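Local structure of DyP-type peroxidase (4GS1) at residues V51-F56 with M150-A155. The protein is a haem-containing peroxidase of the DyP type, which probably uses hydrogen peroxide to oxidise dyes and other substrates. Residues are numbered along the deposited sequence; the frame is centred on the assembly and turned at random. Where two conformers were deposited one is given.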
ATOM      1  N   VAL B  51       4.641  -6.269   3.075  1.00 11.71           N
ATOM      2  CA  VAL B  51       4.247  -7.664   2.867  1.00 11.39           C
ATOM      3  C   VAL B  51       3.074  -7.750   1.896  1.00 11.72           C
ATOM      4  O   VAL B  51       2.284  -6.818   1.781  1.00 12.93           O
ATOM      5  CB  VAL B  51       3.858  -8.363   4.205  1.00 12.57           C
ATOM      6  CG1 VAL B  51       2.440  -7.950   4.664  1.00 13.46           C
ATOM      7  CG2 VAL B  51       3.946  -9.888   4.077  1.00 12.73           C
ATOM      8  N   HIS B  52       2.989  -8.861   1.174  1.00 11.33           N
ATOM      9  CA  HIS B  52       1.790  -9.173   0.399  1.00 11.21           C
ATOM     10  C   HIS B  52       1.505 -10.635   0.685  1.00 12.04           C
ATOM     11  O   HIS B  52       2.319 -11.510   0.372  1.00 13.55           O
ATOM     12  CB  HIS B  52       2.021  -8.924  -1.106  1.00 13.43           C
ATOM     13  CG  HIS B  52       0.759  -8.744  -1.899  1.00 14.24           C
ATOM     14  ND1 HIS B  52       0.719  -8.030  -3.086  1.00 14.51           N
ATOM     15  CD2 HIS B  52      -0.504  -9.193  -1.692  1.00 13.87           C
ATOM     16  CE1 HIS B  52      -0.511  -8.042  -3.563  1.00 13.96           C
ATOM     17  NE2 HIS B  52      -1.279  -8.740  -2.738  1.00 13.29           N
ATOM     18  N   VAL B  53       0.371 -10.898   1.334  1.00 11.67           N
ATOM     19  CA  VAL B  53      -0.021 -12.268   1.633  1.00 12.16           C
ATOM     20  C   VAL B  53      -1.052 -12.679   0.607  1.00 14.30           C
ATOM     21  O   VAL B  53      -2.025 -11.958   0.387  1.00 13.53           O
ATOM     22  CB  VAL B  53      -0.608 -12.368   3.048  1.00 13.81           C
ATOM     23  CG1 VAL B  53      -1.079 -13.789   3.324  1.00 13.90           C
ATOM     24  CG2 VAL B  53       0.451 -11.974   4.065  1.00 14.32           C
ATOM     25  N   ILE B  54      -0.823 -13.809  -0.053  1.00 12.29           N
ATOM     26  CA  ILE B  54      -1.729 -14.258  -1.109  1.00 11.79           C
ATOM     27  C   ILE B  54      -2.165 -15.690  -0.859  1.00 11.95           C
ATOM     28  O   ILE B  54      -1.328 -16.586  -0.722  1.00 14.79           O
ATOM     29  CB  ILE B  54      -1.053 -14.191  -2.501  1.00 14.78           C
ATOM     30  CG1 ILE B  54      -0.430 -12.809  -2.720  1.00 18.84           C
ATOM     31  CG2 ILE B  54      -2.077 -14.483  -3.612  1.00 15.06           C
ATOM     32  CD1 ILE B  54       0.865 -12.838  -3.489  1.00 30.02           C
ATOM     33  N   ALA B  55      -3.477 -15.908  -0.804  1.00 13.48           N
ATOM     34  CA  ALA B  55      -4.013 -17.261  -0.669  1.00 14.78           C
ATOM     35  C   ALA B  55      -4.498 -17.730  -2.033  1.00 12.50           C
ATOM     36  O   ALA B  55      -5.117 -16.962  -2.774  1.00 13.81           O
ATOM     37  CB  ALA B  55      -5.164 -17.287   0.350  1.00 14.39           C
ATOM     38  N   PHE B  56      -4.190 -18.977  -2.380  1.00 13.66           N
ATOM     39  CA  PHE B  56      -4.572 -19.530  -3.689  1.00 16.51           C
ATOM     40  C   PHE B  56      -5.409 -20.784  -3.524  1.00 19.34           C
ATOM     41  O   PHE B  56      -5.248 -21.514  -2.546  1.00 16.83           O
ATOM     42  CB  PHE B  56      -3.334 -19.981  -4.469  1.00 17.79           C
ATOM     43  CG  PHE B  56      -2.324 -18.889  -4.754  1.00 15.56           C
ATOM     44  CD1 PHE B  56      -2.272 -18.286  -6.010  1.00 15.81           C
ATOM     45  CD2 PHE B  56      -1.386 -18.512  -3.796  1.00 14.04           C
ATOM     46  CE1 PHE B  56      -1.315 -17.315  -6.289  1.00 17.02           C
ATOM     47  CE2 PHE B  56      -0.434 -17.537  -4.069  1.00 14.03           C
ATOM     48  CZ  PHE B  56      -0.398 -16.936  -5.309  1.00 15.16           C
ATOM     49  N   MET B 150      -0.565 -20.891   0.018  0.53 15.67           N
ATOM     50  CA  MET B 150      -0.249 -19.539   0.465  0.53 16.10           C
ATOM     51  C   MET B 150       1.148 -19.099   0.021  0.53 16.41           C
ATOM     52  O   MET B 150       2.098 -19.887   0.050  0.53 14.78           O
ATOM     53  CB  MET B 150      -0.362 -19.482   1.995  0.53 18.09           C
ATOM     54  CG  MET B 150      -0.166 -18.120   2.609  0.53 24.50           C
ATOM     55  SD  MET B 150       1.555 -17.729   2.951  0.53 20.59           S
ATOM     56  CE  MET B 150       2.105 -19.192   3.820  0.53 25.91           C
ATOM     57  N   LEU B 151       1.269 -17.840  -0.396  1.00 16.09           N
ATOM     58  CA  LEU B 151       2.577 -17.195  -0.513  1.00 14.61           C
ATOM     59  C   LEU B 151       2.586 -15.979   0.422  1.00 16.54           C
ATOM     60  O   LEU B 151       1.626 -15.209   0.455  1.00 16.26           O
ATOM     61  CB  LEU B 151       2.882 -16.743  -1.944  1.00 14.28           C
ATOM     62  CG  LEU B 151       3.177 -17.827  -2.981  1.00 14.54           C
ATOM     63  CD1 LEU B 151       3.392 -17.187  -4.352  1.00 17.00           C
ATOM     64  CD2 LEU B 151       4.406 -18.627  -2.564  1.00 15.38           C
ATOM     65  N   GLN B 152       3.653 -15.831   1.206  1.00 13.13           N
ATOM     66  CA  GLN B 152       3.916 -14.575   1.902  1.00 12.14           C
ATOM     67  C   GLN B 152       5.140 -14.002   1.209  1.00 15.48           C
ATOM     68  O   GLN B 152       6.193 -14.636   1.182  1.00 14.80           O
ATOM     69  CB  GLN B 152       4.210 -14.793   3.391  1.00 11.97           C
ATOM     70  CG  GLN B 152       4.563 -13.487   4.139  1.00 11.38           C
ATOM     71  CD  GLN B 152       5.013 -13.704   5.571  1.00 15.31           C
ATOM     72  OE1 GLN B 152       5.836 -14.583   5.865  1.00 20.65           O
ATOM     73  NE2 GLN B 152       4.492 -12.893   6.469  1.00 11.12           N
ATOM     74  N   VAL B 153       4.997 -12.819   0.620  1.00 11.90           N
ATOM     75  CA  VAL B 153       6.114 -12.179  -0.058  1.00 12.02           C
ATOM     76  C   VAL B 153       6.418 -10.891   0.688  1.00 14.78           C
ATOM     77  O   VAL B 153       5.513 -10.110   0.970  1.00 14.30           O
ATOM     78  CB  VAL B 153       5.785 -11.882  -1.537  1.00 15.87           C
ATOM     79  CG1 VAL B 153       7.059 -11.527  -2.301  1.00 16.26           C
ATOM     80  CG2 VAL B 153       5.095 -13.079  -2.198  1.00 16.29           C
ATOM     81  N   GLY B 154       7.684 -10.666   1.030  1.00 12.93           N
ATOM     82  CA  GLY B 154       8.034  -9.483   1.791  1.00 14.03           C
ATOM     83  C   GLY B 154       9.236  -8.774   1.199  1.00 11.25           C
ATOM     84  O   GLY B 154      10.104  -9.409   0.619  1.00 13.53           O
ATOM     85  N   ALA B 155       9.283  -7.457   1.345  1.00 12.65           N
ATOM     86  CA  ALA B 155      10.445  -6.686   0.913  1.00 14.49           C
ATOM     87  C   ALA B 155      10.445  -5.335   1.583  1.00 16.68           C
ATOM     88  O   ALA B 155       9.416  -4.892   2.080  1.00 14.33           O
ATOM     89  CB  ALA B 155      10.451  -6.528  -0.600  1.00 16.13           C
TER
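H52 and I54 pair with V153 and L151 through their backbones, joining the two central strands of the N-terminal ferredoxin-like sheet in the dimeric alpha+beta barrel fold of DyP-type peroxidases. Segments 51-56 and 150-155 run antiparallel, with 171° between their N-to-C directions. Four backbone hydrogen bonds join them. H52 N gives its hydrogen to V153 O at 2.8 Å, and V153 N returns one to H52 O at 3.0 Å. I54 and L151 bond in the same reciprocal way, with I54 N to L151 O at 2.9 Å. V51 with G154, V53 with Q152 and A55 with M150 are the non-hydrogen-bonded pairs between and beside them. There, CA-H...O contacts add to the pairing, such as V51 CA to V153 O at 3.3 Å.

The two faces of the sheet are packed differently. H52, I54, L151 and V153 point to the side covered by helix 158-172. On this side I54 CD1 lies 4.4 Å from V153 CG2 and also sits over the rim of one face of the H52 imidazole. V51, V53, M150 and Q152 point to the other side, toward strands 334-344 and 369-379 of the C-terminal sheet. V51 turns CG1 into the position between its own N and carbonyl carbon (chi1 78°), which leaves CG2 to rest 3.7 Å from Q152 CG.

The F56 ring swings back toward 150-155. Its CG stands beside its own backbone N (chi1 -60°), and the ring leans obliquely on L151. I54 CG2 lies over the rim of one ring face. F56 CE2 comes 3.8 Å from L151 CG.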